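Local atomic coordinates of putative Xylose isomerase (Rhodospirillum rubrum, PDB entry 3QXB), a protein that probably acts as a metal-dependent isomerase, built as a xylose isomerase-like TIM barrel that binds iron or manganese ions. Residues M159-A164 / G202-P207; R118-T123 / A165-Q170; T265-Q270 / K310-A315; A242-Q247 / F284-Y289. All coordinates share one frame; numbering follows the deposited sequence.

Interaction 1: M159-A164 / G202-P207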
loop_
_atom_site.group_PDB
_atom_site.type_symbol
_atom_site.label_atom_id
_atom_site.label_comp_id
_atom_site.label_asym_id
_atom_site.label_seq_id
_atom_site.Cartn_x
_atom_site.Cartn_y
_atom_site.Cartn_z
HETATM N N MSE A 159 14.496 -15.668 -13.123
HETATM C CA MSE A 159 13.529 -14.675 -13.608
HETATM C C MSE A 159 14.169 -13.309 -13.860
HETATM O O MSE A 159 13.844 -12.646 -14.851
HETATM C CB MSE A 159 12.382 -14.527 -12.647
HETATM C CG MSE A 159 11.425 -15.709 -12.706
HETATM SE SE MSE A 159 9.941 -15.529 -11.553
HETATM C CE MSE A 159 8.999 -17.022 -12.130
ATOM N N TRP A 160 15.033 -12.860 -12.941
ATOM C CA TRP A 160 15.602 -11.527 -13.053
ATOM C C TRP A 160 16.572 -11.463 -14.214
ATOM O O TRP A 160 16.726 -10.414 -14.834
ATOM C CB TRP A 160 16.271 -11.053 -11.750
ATOM C CG TRP A 160 15.261 -10.407 -10.811
ATOM C CD1 TRP A 160 14.274 -11.030 -10.137
ATOM C CD2 TRP A 160 15.143 -9.018 -10.502
ATOM N NE1 TRP A 160 13.536 -10.123 -9.414
ATOM C CE2 TRP A 160 14.037 -8.875 -9.634
ATOM C CE3 TRP A 160 15.838 -7.873 -10.893
ATOM C CZ2 TRP A 160 13.655 -7.647 -9.110
ATOM C CZ3 TRP A 160 15.445 -6.658 -10.388
ATOM C CH2 TRP A 160 14.356 -6.553 -9.511
ATOM N N ILE A 161 17.230 -12.578 -14.499
ATOM C CA ILE A 161 18.072 -12.677 -15.676
ATOM C C ILE A 161 17.289 -12.441 -16.945
ATOM O O ILE A 161 17.684 -11.625 -17.768
ATOM C CB ILE A 161 18.837 -14.035 -15.700
ATOM C CG1 ILE A 161 19.849 -14.023 -14.543
ATOM C CG2 ILE A 161 19.446 -14.294 -17.070
ATOM C CD1 ILE A 161 20.408 -15.397 -14.200
ATOM N N GLU A 162 16.182 -13.150 -17.094
ATOM C CA GLU A 162 15.294 -12.979 -18.247
ATOM C C GLU A 162 14.734 -11.538 -18.370
ATOM O O GLU A 162 14.606 -10.994 -19.468
ATOM C CB GLU A 162 14.117 -13.937 -18.106
ATOM C CG GLU A 162 13.567 -14.400 -19.409
ATOM C CD GLU A 162 12.503 -15.502 -19.312
ATOM O OE1 GLU A 162 12.345 -16.193 -18.290
ATOM O OE2 GLU A 162 11.821 -15.686 -20.324
ATOM N N LEU A 163 14.356 -10.986 -17.221
ATOM C CA LEU A 163 13.816 -9.637 -17.148
ATOM C C LEU A 163 14.893 -8.584 -17.478
ATOM O O LEU A 163 14.582 -7.592 -18.109
ATOM C CB LEU A 163 13.184 -9.375 -15.794
ATOM C CG LEU A 163 11.822 -10.034 -15.568
ATOM C CD1 LEU A 163 11.495 -9.996 -14.062
ATOM C CD2 LEU A 163 10.782 -9.345 -16.392
ATOM N N ALA A 164 16.144 -8.804 -17.082
ATOM C CA ALA A 164 17.227 -7.901 -17.498
ATOM C C ALA A 164 17.411 -7.956 -19.036
ATOM O O ALA A 164 17.600 -6.926 -19.666
ATOM C CB ALA A 164 18.554 -8.218 -16.730
ATOM N N GLY A 202 27.794 -10.646 -14.348
ATOM C CA GLY A 202 28.188 -11.370 -15.544
ATOM C C GLY A 202 27.109 -12.211 -16.222
ATOM O O GLY A 202 27.368 -12.843 -17.229
ATOM N N ARG A 203 25.927 -12.275 -15.649
ATOM C CA ARG A 203 24.848 -13.111 -16.163
ATOM C C ARG A 203 23.738 -12.269 -16.787
ATOM O O ARG A 203 22.849 -12.823 -17.423
ATOM C CB ARG A 203 24.203 -13.898 -15.017
ATOM C CG ARG A 203 25.047 -14.883 -14.353
ATOM C CD ARG A 203 24.247 -15.738 -13.392
ATOM N NE ARG A 203 23.463 -16.724 -14.115
ATOM C CZ ARG A 203 22.657 -17.628 -13.554
ATOM N NH1 ARG A 203 22.533 -17.719 -12.237
ATOM N NH2 ARG A 203 21.985 -18.465 -14.335
ATOM N N THR A 204 23.766 -10.951 -16.582
ATOM C CA THR A 204 22.615 -10.094 -16.954
ATOM C C THR A 204 23.018 -9.205 -18.128
ATOM O O THR A 204 24.154 -8.737 -18.208
ATOM C CB THR A 204 22.079 -9.284 -15.749
ATOM O OG1 THR A 204 23.111 -8.460 -15.202
ATOM C CG2 THR A 204 21.530 -10.196 -14.650
ATOM N N GLU A 205 22.093 -9.010 -19.074
ATOM C CA GLU A 205 22.419 -8.253 -20.309
ATOM C C GLU A 205 22.598 -6.758 -20.039
ATOM O O GLU A 205 23.305 -6.079 -20.755
ATOM C CB GLU A 205 21.361 -8.528 -21.392
ATOM C CG GLU A 205 21.467 -9.957 -21.878
ATOM C CD GLU A 205 20.642 -10.307 -23.078
ATOM O OE1 GLU A 205 20.203 -9.405 -23.820
ATOM O OE2 GLU A 205 20.466 -11.533 -23.294
ATOM N N ILE A 206 21.991 -6.279 -18.961
ATOM C CA ILE A 206 22.275 -4.982 -18.387
ATOM C C ILE A 206 22.560 -5.204 -16.881
ATOM O O ILE A 206 22.143 -6.197 -16.290
ATOM C CB ILE A 206 21.094 -3.947 -18.604
ATOM C CG1 ILE A 206 19.786 -4.518 -18.078
ATOM C CG2 ILE A 206 21.001 -3.533 -20.099
ATOM C CD1 ILE A 206 18.589 -3.512 -17.857
ATOM N N PRO A 207 23.263 -4.270 -16.254
ATOM C CA PRO A 207 23.551 -4.475 -14.838
ATOM C C PRO A 207 22.321 -4.459 -13.939
ATOM O O PRO A 207 21.382 -3.691 -14.166
ATOM C CB PRO A 207 24.461 -3.296 -14.508
ATOM C CG PRO A 207 24.152 -2.271 -15.622
ATOM C CD PRO A 207 23.954 -3.091 -16.806
HETATM O O HOH W 1 19.964 -10.987 -18.966
#
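The methyl group of A164 presses against T204, and this small-residue meeting is the dense part of the contact: A164 CB lies 3.8 Å from T204 CB. Next to it, the I206 side chain closes in, its CG1 3.6 Å from A164 O and also touching the methyl. T204 CG2 leans over I161 CG1, the two side chains meeting at about a right angle. T204 itself is pinned from within its own loop, since its hydroxyl OG1 donates to I206 O at 2.7 Å, coming from above the carbonyl plane, with chi1 of 58° placing OG1 between the backbone N and the carbonyl carbon. In the (beta/alpha)8 barrel this is where helix 146-170 receives the loop that leads from helix 190-200 into strand 208-213, and on its inner side both A164 and I206 also touch L175 of strand 174-177. A glycine in place of T204 would probably open a gap beside the A164 methyl and leave I206 O without its hydroxyl donor. Toward solvent the fit changes character. Here I161 sends CD1 over one face of the exposed R203 guanidinium, at a modelled spacing too short to be taken literally. A water bridges the backbones, giving a hydrogen to I161 O at 2.7 Å and accepting one from E205 N at 2.9 Å.

Interaction 2: R118-T123 / A165-Q170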
loop_
_atom_site.group_PDB
_atom_site.type_symbol
_atom_site.label_atom_id
_atom_site.label_comp_id
_atom_site.label_asym_id
_atom_site.label_seq_id
_atom_site.Cartn_x
_atom_site.Cartn_y
_atom_site.Cartn_z
ATOM N N ARG A 118 5.798 -5.540 -16.840
ATOM C CA ARG A 118 4.905 -4.426 -17.148
ATOM C C ARG A 118 5.482 -3.093 -16.687
ATOM O O ARG A 118 5.349 -2.082 -17.396
ATOM C CB ARG A 118 3.520 -4.694 -16.558
ATOM C CG ARG A 118 2.806 -5.840 -17.275
ATOM C CD ARG A 118 1.361 -6.077 -16.801
ATOM N NE ARG A 118 0.516 -4.956 -17.205
ATOM C CZ ARG A 118 -0.043 -4.806 -18.405
ATOM N NH1 ARG A 118 0.101 -5.733 -19.353
ATOM N NH2 ARG A 118 -0.796 -3.741 -18.649
ATOM N N ALA A 119 6.118 -3.084 -15.515
ATOM C CA ALA A 119 6.836 -1.880 -15.058
ATOM C C ALA A 119 7.954 -1.475 -16.016
ATOM O O ALA A 119 8.168 -0.286 -16.271
ATOM C CB ALA A 119 7.410 -2.086 -13.634
ATOM N N ILE A 120 8.688 -2.449 -16.533
ATOM C CA ILE A 120 9.678 -2.173 -17.562
ATOM C C ILE A 120 9.003 -1.562 -18.821
ATOM O O ILE A 120 9.499 -0.589 -19.379
ATOM C CB ILE A 120 10.428 -3.469 -17.939
ATOM C CG1 ILE A 120 11.334 -3.885 -16.775
ATOM C CG2 ILE A 120 11.152 -3.315 -19.282
ATOM C CD1 ILE A 120 11.878 -5.338 -16.825
ATOM N N ASP A 121 7.880 -2.123 -19.264
ATOM C CA ASP A 121 7.120 -1.501 -20.404
ATOM C C ASP A 121 6.773 -0.032 -20.145
ATOM O O ASP A 121 7.055 0.890 -20.952
ATOM C CB ASP A 121 5.862 -2.278 -20.721
ATOM C CG ASP A 121 6.130 -3.630 -21.310
ATOM O OD1 ASP A 121 7.227 -3.901 -21.856
ATOM O OD2 ASP A 121 5.233 -4.455 -21.210
HETATM N N MSE A 122 6.189 0.214 -18.993
HETATM C CA MSE A 122 5.870 1.612 -18.583
HETATM C C MSE A 122 7.100 2.520 -18.496
HETATM O O MSE A 122 7.129 3.714 -18.946
HETATM C CB MSE A 122 5.159 1.539 -17.206
HETATM C CG MSE A 122 4.522 2.858 -16.723
HETATM SE SE MSE A 122 3.801 2.543 -14.939
HETATM C CE MSE A 122 5.366 2.648 -13.948
ATOM N N THR A 123 8.166 1.976 -17.940
ATOM C CA THR A 123 9.408 2.773 -17.825
ATOM C C THR A 123 9.977 3.113 -19.218
ATOM O O THR A 123 10.415 4.247 -19.451
ATOM C CB THR A 123 10.421 2.024 -16.954
ATOM O OG1 THR A 123 9.832 1.746 -15.663
ATOM C CG2 THR A 123 11.736 2.849 -16.815
ATOM N N ALA A 165 17.276 -9.134 -19.646
ATOM C CA ALA A 165 17.331 -9.268 -21.111
ATOM C C ALA A 165 16.189 -8.503 -21.781
ATOM O O ALA A 165 16.395 -7.795 -22.772
ATOM C CB ALA A 165 17.286 -10.758 -21.540
ATOM N N TYR A 166 14.988 -8.648 -21.218
ATOM C CA TYR A 166 13.845 -7.880 -21.719
ATOM C C TYR A 166 14.046 -6.361 -21.576
ATOM O O TYR A 166 13.763 -5.608 -22.502
ATOM C CB TYR A 166 12.555 -8.350 -21.056
ATOM C CG TYR A 166 11.326 -7.662 -21.600
ATOM C CD1 TYR A 166 10.911 -7.884 -22.899
ATOM C CD2 TYR A 166 10.569 -6.824 -20.804
ATOM C CE1 TYR A 166 9.808 -7.278 -23.393
ATOM C CE2 TYR A 166 9.459 -6.225 -21.286
ATOM C CZ TYR A 166 9.060 -6.449 -22.575
ATOM O OH TYR A 166 7.914 -5.834 -23.088
ATOM N N ALA A 167 14.535 -5.906 -20.427
ATOM C CA ALA A 167 14.743 -4.497 -20.173
ATOM C C ALA A 167 15.731 -3.971 -21.211
ATOM O O ALA A 167 15.479 -2.933 -21.809
ATOM C CB ALA A 167 15.280 -4.243 -18.744
ATOM N N LYS A 168 16.825 -4.701 -21.453
ATOM C CA LYS A 168 17.791 -4.245 -22.455
ATOM C C LYS A 168 17.117 -4.088 -23.822
ATOM O O LYS A 168 17.327 -3.113 -24.491
ATOM C CB LYS A 168 18.989 -5.182 -22.605
ATOM C CG LYS A 168 20.096 -4.471 -23.530
ATOM C CD LYS A 168 21.224 -5.364 -23.913
ATOM C CE LYS A 168 20.835 -6.349 -25.030
ATOM N NZ LYS A 168 21.244 -5.920 -26.439
ATOM N N ARG A 169 16.297 -5.061 -24.227
ATOM C CA ARG A 169 15.612 -4.965 -25.475
ATOM C C ARG A 169 14.681 -3.735 -25.525
ATOM O O ARG A 169 14.564 -3.117 -26.570
ATOM C CB ARG A 169 14.794 -6.226 -25.698
ATOM C CG ARG A 169 14.305 -6.405 -27.074
ATOM C CD ARG A 169 13.693 -7.840 -27.170
ATOM N NE ARG A 169 12.266 -7.705 -27.379
ATOM C CZ ARG A 169 11.307 -8.439 -26.832
ATOM N NH1 ARG A 169 11.532 -9.454 -25.965
ATOM N NH2 ARG A 169 10.081 -8.118 -27.182
ATOM N N GLN A 170 14.031 -3.393 -24.402
ATOM C CA GLN A 170 13.164 -2.220 -24.333
ATOM C C GLN A 170 13.935 -0.869 -24.166
ATOM O O GLN A 170 13.335 0.187 -24.117
ATOM C CB GLN A 170 12.147 -2.430 -23.214
ATOM C CG GLN A 170 11.234 -3.711 -23.432
ATOM C CD GLN A 170 10.648 -3.792 -24.849
ATOM O OE1 GLN A 170 10.718 -4.814 -25.544
ATOM N NE2 GLN A 170 10.137 -2.727 -25.280
#
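Y166 reaches from one outer helix of the TIM barrel to D121 and I120 on the neighbouring helix. The segments of helices 106-125 and 146-170 run nearly parallel here, their axes 9.9 Å apart and inclined by 17°, as expected of adjacent helices in a (beta/alpha)8 shell. The Y166 side chain starts at a CB aimed at helix 106-125, with CG anti to the backbone N (chi1 -176°), which throws the ring across the groove. CD2 then meets the I120 CG2 methyl at 3.9 Å, and CE2 lies equally near that methyl while also approaching the D121 carboxylate. One face of the ring carries Q170 CG from the next turn of its own helix, offset toward the rim. At the tip, OH donates to D121 OD1 at 2.4 Å, a separation so short that its exact length is doubtful. OD1 sits at the ring edge, near its plane, while the carboxylate is turned 73° from the ring. Its other oxygen, OD2, forms a salt bridge with K117, so the aspartate is held through both oxygens, by a neutral hydroxyl and a charged lysine. Deeper in the interface I120 takes over: CG2 touches the backbone of A167, 3.9 Å from its CA, as well as Q170 CB. The other branch of the isoleucine runs along the buried side, bringing I120 CD1 to 4.1 Å from A167 CB.

Interaction 3: T265-Q270 / K310-A315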
loop_
_atom_site.group_PDB
_atom_site.type_symbol
_atom_site.label_atom_id
_atom_site.label_comp_id
_atom_site.label_asym_id
_atom_site.label_seq_id
_atom_site.Cartn_x
_atom_site.Cartn_y
_atom_site.Cartn_z
ATOM N N THR A 265 20.823 12.275 10.398
ATOM C CA THR A 265 20.897 13.716 10.284
ATOM C C THR A 265 21.418 14.090 8.896
ATOM O O THR A 265 22.164 13.337 8.291
ATOM C CB THR A 265 21.837 14.306 11.385
ATOM O OG1 THR A 265 23.186 13.969 11.096
ATOM C CG2 THR A 265 21.472 13.763 12.781
ATOM N N PRO A 266 20.998 15.241 8.368
ATOM C CA PRO A 266 21.542 15.730 7.103
ATOM C C PRO A 266 23.055 15.727 7.029
ATOM O O PRO A 266 23.608 15.340 6.001
ATOM C CB PRO A 266 21.032 17.159 7.029
ATOM C CG PRO A 266 19.709 17.088 7.744
ATOM C CD PRO A 266 19.892 16.089 8.859
ATOM N N GLN A 267 23.718 16.142 8.104
ATOM C CA GLN A 267 25.185 16.161 8.123
ATOM C C GLN A 267 25.836 14.776 8.066
ATOM O O GLN A 267 26.937 14.641 7.521
ATOM C CB GLN A 267 25.730 16.903 9.357
ATOM C CG GLN A 267 27.239 17.185 9.242
ATOM C CD GLN A 267 27.589 18.041 8.036
ATOM O OE1 GLN A 267 26.885 18.999 7.723
ATOM N NE2 GLN A 267 28.678 17.704 7.352
ATOM N N ARG A 268 25.197 13.781 8.683
ATOM C CA ARG A 268 25.692 12.410 8.637
ATOM C C ARG A 268 25.647 11.880 7.181
ATOM O O ARG A 268 26.603 11.277 6.694
ATOM C CB ARG A 268 24.883 11.531 9.601
ATOM C CG ARG A 268 25.146 10.036 9.473
ATOM C CD ARG A 268 24.103 9.197 10.205
ATOM N NE ARG A 268 24.513 7.797 10.251
ATOM C CZ ARG A 268 24.008 6.851 11.042
ATOM N NH1 ARG A 268 23.054 7.113 11.926
ATOM N NH2 ARG A 268 24.492 5.614 10.956
ATOM N N LEU A 269 24.536 12.127 6.500
ATOM C CA LEU A 269 24.418 11.840 5.073
ATOM C C LEU A 269 25.508 12.538 4.256
ATOM O O LEU A 269 26.153 11.899 3.448
ATOM C CB LEU A 269 23.023 12.204 4.533
ATOM C CG LEU A 269 21.768 11.475 5.052
ATOM C CD1 LEU A 269 20.525 12.122 4.426
ATOM C CD2 LEU A 269 21.789 9.959 4.711
ATOM N N GLN A 270 25.759 13.827 4.480
ATOM C CA GLN A 270 26.807 14.530 3.729
ATOM C C GLN A 270 28.222 13.995 4.041
ATOM O O GLN A 270 29.058 13.891 3.151
ATOM C CB GLN A 270 26.727 16.029 3.997
ATOM C CG GLN A 270 27.751 16.849 3.248
ATOM C CD GLN A 270 27.517 16.814 1.760
ATOM O OE1 GLN A 270 26.447 17.184 1.281
ATOM N NE2 GLN A 270 28.510 16.367 1.016
ATOM N N LYS A 310 19.553 20.376 2.213
ATOM C CA LYS A 310 20.476 21.312 1.516
ATOM C C LYS A 310 21.401 22.099 2.451
ATOM O O LYS A 310 22.448 22.567 2.009
ATOM C CB LYS A 310 19.690 22.292 0.642
ATOM C CG LYS A 310 19.092 21.647 -0.617
ATOM C CD LYS A 310 18.092 22.569 -1.264
ATOM C CE LYS A 310 17.823 22.201 -2.707
ATOM N NZ LYS A 310 17.024 23.308 -3.310
ATOM N N ALA A 311 21.021 22.207 3.724
ATOM C CA ALA A 311 21.767 22.915 4.746
ATOM C C ALA A 311 23.020 22.186 5.234
ATOM O O ALA A 311 23.839 22.777 5.931
ATOM C CB ALA A 311 20.796 23.233 5.968
ATOM N N ALA A 312 23.177 20.913 4.885
ATOM C CA ALA A 312 24.347 20.139 5.294
ATOM C C ALA A 312 25.634 20.710 4.692
ATOM O O ALA A 312 25.620 21.325 3.632
ATOM C CB ALA A 312 24.180 18.687 4.920
ATOM N N SER A 313 26.740 20.533 5.401
ATOM C CA SER A 313 27.993 21.199 5.045
ATOM C C SER A 313 28.987 20.231 4.401
ATOM O O SER A 313 29.495 19.336 5.068
ATOM C CB SER A 313 28.607 21.845 6.282
ATOM O OG SER A 313 29.816 22.522 5.944
ATOM N N PRO A 314 29.261 20.407 3.098
ATOM C CA PRO A 314 30.215 19.534 2.402
ATOM C C PRO A 314 31.662 19.845 2.767
ATOM O O PRO A 314 31.988 21.005 3.039
ATOM C CB PRO A 314 29.960 19.831 0.919
ATOM C CG PRO A 314 29.333 21.187 0.889
ATOM C CD PRO A 314 28.690 21.441 2.213
ATOM N N ALA A 315 32.507 18.813 2.796
ATOM C CA ALA A 315 33.946 18.955 3.121
ATOM C C ALA A 315 34.613 19.860 2.104
ATOM O O ALA A 315 34.229 19.828 0.929
ATOM C CB ALA A 315 34.618 17.577 3.098
#
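The carboxamide of Q267 meets the backbone of S313 edge-on, using both of its polar atoms on a single residue. Its OE1 accepts from S313 N at 2.8 Å, the donor lying in the carbonyl plane on a lone pair and the N-H pointing almost straight at the oxygen (171°). Beside it, Q267 NE2 donates to S313 O at 2.9 Å; this acceptor lies in the plane of the amide. The paired bonds fix the rotation of the glutamine end. The bend at chi2 (60°) folds the chain so that the amide can face the tail, and NE2 has a second partner in D271. A leucine in place of Q267 would probably leave both the N-H and the C=O of S313 without their mates and let this part of the tail drift from the helix. A second amide, that of Q270, passes obliquely across P314, with NE2 3.8 Å from P314 CB, while its OE1 accepts from M20 N near the start of the chain. A312 supplies the apolar part: its CB rests 3.8 Å from Q270 CB and also touches P266. At the start of the helix, T265 acts as N-cap, its OG1 accepting from R268 N. The whole is a surface docking of the C-terminal tail that follows helix 295-310 onto the first turns of helix 266-275, neighbouring outer helices of the TIM barrel.

Interaction 4: A242-Q247 / F284-Y289. With FE (Fe (III) ion), chain E; EDO (1,2-ethanediol), chain K.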
loop_
_atom_site.group_PDB
_atom_site.type_symbol
_atom_site.label_atom_id
_atom_site.label_comp_id
_atom_site.label_asym_id
_atom_site.label_seq_id
_atom_site.Cartn_x
_atom_site.Cartn_y
_atom_site.Cartn_z
ATOM N N ALA A 242 22.400 3.660 -6.175
ATOM C CA ALA A 242 21.477 4.713 -5.708
ATOM C C ALA A 242 20.988 4.409 -4.279
ATOM O O ALA A 242 21.119 3.280 -3.791
ATOM C CB ALA A 242 20.293 4.890 -6.693
ATOM N N TYR A 243 20.434 5.424 -3.619
ATOM C CA TYR A 243 19.965 5.304 -2.246
ATOM C C TYR A 243 18.565 5.883 -2.056
ATOM O O TYR A 243 18.132 6.753 -2.819
ATOM C CB TYR A 243 20.892 6.061 -1.321
ATOM C CG TYR A 243 22.330 5.612 -1.328
ATOM C CD1 TYR A 243 23.194 6.042 -2.302
ATOM C CD2 TYR A 243 22.843 4.796 -0.318
ATOM C CE1 TYR A 243 24.530 5.629 -2.305
ATOM C CE2 TYR A 243 24.168 4.384 -0.320
ATOM C CZ TYR A 243 25.012 4.804 -1.325
ATOM O OH TYR A 243 26.369 4.451 -1.371
ATOM N N HIS A 244 17.877 5.406 -1.011
ATOM C CA HIS A 244 16.752 6.127 -0.445
ATOM C C HIS A 244 17.242 6.690 0.878
ATOM O O HIS A 244 17.903 5.985 1.666
ATOM C CB HIS A 244 15.553 5.240 -0.171
ATOM C CG HIS A 244 14.843 4.801 -1.403
ATOM N ND1 HIS A 244 14.007 3.702 -1.430
ATOM C CD2 HIS A 244 14.837 5.323 -2.650
ATOM C CE1 HIS A 244 13.551 3.551 -2.664
ATOM N NE2 HIS A 244 14.043 4.516 -3.422
ATOM N N ILE A 245 16.922 7.946 1.115
ATOM C CA ILE A 245 17.235 8.576 2.383
ATOM C C ILE A 245 15.911 8.903 3.088
ATOM O O ILE A 245 14.937 9.260 2.458
ATOM C CB ILE A 245 18.160 9.810 2.218
ATOM C CG1 ILE A 245 17.526 10.916 1.375
ATOM C CG2 ILE A 245 19.579 9.404 1.651
ATOM C CD1 ILE A 245 18.352 12.232 1.380
ATOM N N GLN A 246 15.924 8.797 4.416
ATOM C CA GLN A 246 14.790 9.108 5.284
ATOM C C GLN A 246 15.337 9.334 6.682
ATOM O O GLN A 246 16.487 8.988 6.975
ATOM C CB GLN A 246 13.815 7.940 5.345
ATOM C CG GLN A 246 14.541 6.572 5.407
ATOM C CD GLN A 246 13.722 5.511 6.112
ATOM O OE1 GLN A 246 13.247 5.726 7.242
ATOM N NE2 GLN A 246 13.575 4.353 5.479
ATOM N N GLN A 247 14.514 9.928 7.534
ATOM C CA GLN A 247 14.845 10.094 8.927
ATOM C C GLN A 247 14.203 8.938 9.666
ATOM O O GLN A 247 13.125 8.439 9.289
ATOM C CB GLN A 247 14.400 11.479 9.446
ATOM C CG GLN A 247 14.805 11.861 10.837
ATOM C CD GLN A 247 16.303 11.833 11.111
ATOM O OE1 GLN A 247 16.890 10.770 11.191
ATOM N NE2 GLN A 247 16.902 13.007 11.344
ATOM N N PHE A 284 17.877 9.736 -2.999
ATOM C CA PHE A 284 16.472 10.059 -3.153
ATOM C C PHE A 284 15.749 10.068 -1.799
ATOM O O PHE A 284 15.685 9.038 -1.122
ATOM C CB PHE A 284 15.758 9.021 -4.038
ATOM C CG PHE A 284 16.235 8.962 -5.471
ATOM C CD1 PHE A 284 15.882 9.928 -6.387
ATOM C CD2 PHE A 284 17.010 7.918 -5.907
ATOM C CE1 PHE A 284 16.299 9.825 -7.723
ATOM C CE2 PHE A 284 17.403 7.815 -7.241
ATOM C CZ PHE A 284 17.041 8.759 -8.126
ATOM N N ALA A 285 15.174 11.210 -1.441
ATOM C CA ALA A 285 14.365 11.309 -0.248
ATOM C C ALA A 285 13.117 10.507 -0.500
ATOM O O ALA A 285 12.440 10.763 -1.490
ATOM C CB ALA A 285 13.978 12.744 0.053
ATOM N N GLU A 286 12.848 9.570 0.404
ATOM C CA GLU A 286 11.675 8.717 0.365
ATOM C C GLU A 286 10.930 8.851 1.685
ATOM O O GLU A 286 11.166 8.098 2.647
ATOM C CB GLU A 286 12.017 7.252 0.078
ATOM C CG GLU A 286 10.759 6.441 -0.200
ATOM C CD GLU A 286 10.974 4.939 -0.255
ATOM O OE1 GLU A 286 11.901 4.423 0.355
ATOM O OE2 GLU A 286 10.169 4.271 -0.925
ATOM N N ILE A 287 10.029 9.831 1.689
ATOM C CA ILE A 287 9.353 10.291 2.889
ATOM C C ILE A 287 7.898 9.889 2.739
ATOM O O ILE A 287 7.267 10.162 1.704
ATOM C CB ILE A 287 9.475 11.840 3.121
ATOM C CG1 ILE A 287 10.924 12.341 2.921
ATOM C CG2 ILE A 287 8.900 12.207 4.517
ATOM C CD1 ILE A 287 11.956 11.697 3.811
ATOM N N LEU A 288 7.382 9.215 3.758
ATOM C CA LEU A 288 6.018 8.732 3.734
ATOM C C LEU A 288 5.157 9.512 4.754
ATOM O O LEU A 288 5.579 9.803 5.890
ATOM C CB LEU A 288 5.993 7.226 3.988
ATOM C CG LEU A 288 6.601 6.343 2.874
ATOM C CD1 LEU A 288 6.614 4.898 3.361
ATOM C CD2 LEU A 288 5.866 6.469 1.518
ATOM N N TYR A 289 3.985 9.920 4.304
ATOM C CA TYR A 289 3.096 10.706 5.117
ATOM C C TYR A 289 1.809 9.931 5.250
ATOM O O TYR A 289 1.345 9.289 4.282
ATOM C CB TYR A 289 2.831 12.052 4.457
ATOM C CG TYR A 289 3.985 12.997 4.500
ATOM C CD1 TYR A 289 4.896 13.078 3.442
ATOM C CD2 TYR A 289 4.170 13.842 5.594
ATOM C CE1 TYR A 289 5.975 13.953 3.482
ATOM C CE2 TYR A 289 5.245 14.712 5.640
ATOM C CZ TYR A 289 6.150 14.760 4.563
ATOM O OH TYR A 289 7.209 15.637 4.541
HETATM FE FE FE E . 12.941 2.602 0.214
HETATM C C1 EDO K . 6.085 12.365 8.242
HETATM O O1 EDO K . 5.152 11.439 8.740
HETATM C C2 EDO K . 7.138 12.393 9.317
HETATM O O2 EDO K . 8.262 12.992 8.747
HETATM O O HOH W 2 11.185 1.647 1.392
HETATM O O HOH W 3 11.491 1.965 -1.424
#
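H244, on strand 240-245, and E286, beside the C-terminal end of the parallel strand 283-285, converge on one iron(III) ion, at the end of the TIM barrel where barrels of this kind carry their sites. The two strands belong to a beta-alpha-beta crossover through helix 266-275. The E286 carboxylate stands over one face of the imidazole, its plane turned 55° from the ring, and each group gives one atom to the same metal. H244 ND1 binds the iron at 2.2 Å and E286 OE1 does so at 2.1 Å, which leaves the two ligand atoms 2.9 Å apart without a hydrogen bond between them. The glutamate reaches in with CG anti to its backbone N (chi1 -170°) and an extended chain beyond it. Two waters together with E178 and D213 complete the coordination, and manganese has been modelled at the same site. In the second shell Q53 takes the far nitrogen of the histidine, H244 NE2, and so should hold the imidazole's rotation. Q246 spans to the other metal site, its amide bonded to D253, D213 and the backbone of H255. F284 shares the H244 side of the sheet, with its CB near the imidazole edge and its ring edge at A242 CB. Across the sheet, I245 CG1 packs on A285 CB, 4.2 Å away. The backbone ladder fixes the register: F284 N donates to Y243 O at 3.0 Å, I245 N to F284 O at 2.8 Å, and E286 N to I245 O at 2.9 Å.

Interaction 4 alone holds metal ligands; the other three join parts of the barrel's outer layer. Interactions 1 and 2 share helix 146-170, their centres about 12 Å apart, and they touch directly where I206 CD1 meets A167 CB at 3.5 Å, so that a loop and two neighbouring helices form one continuous patch. Their centres lie about 27 and 25 Å from that of interaction 4. Interaction 3, on the opposite side of the chain's centre from both, is about 36 Å from each, centre to centre. It is nearer interaction 4, about 15 Å between centres, and reaches the strands through L269 CD1, 3.7 Å from I245 CD1, next to the ligand H244 in sequence.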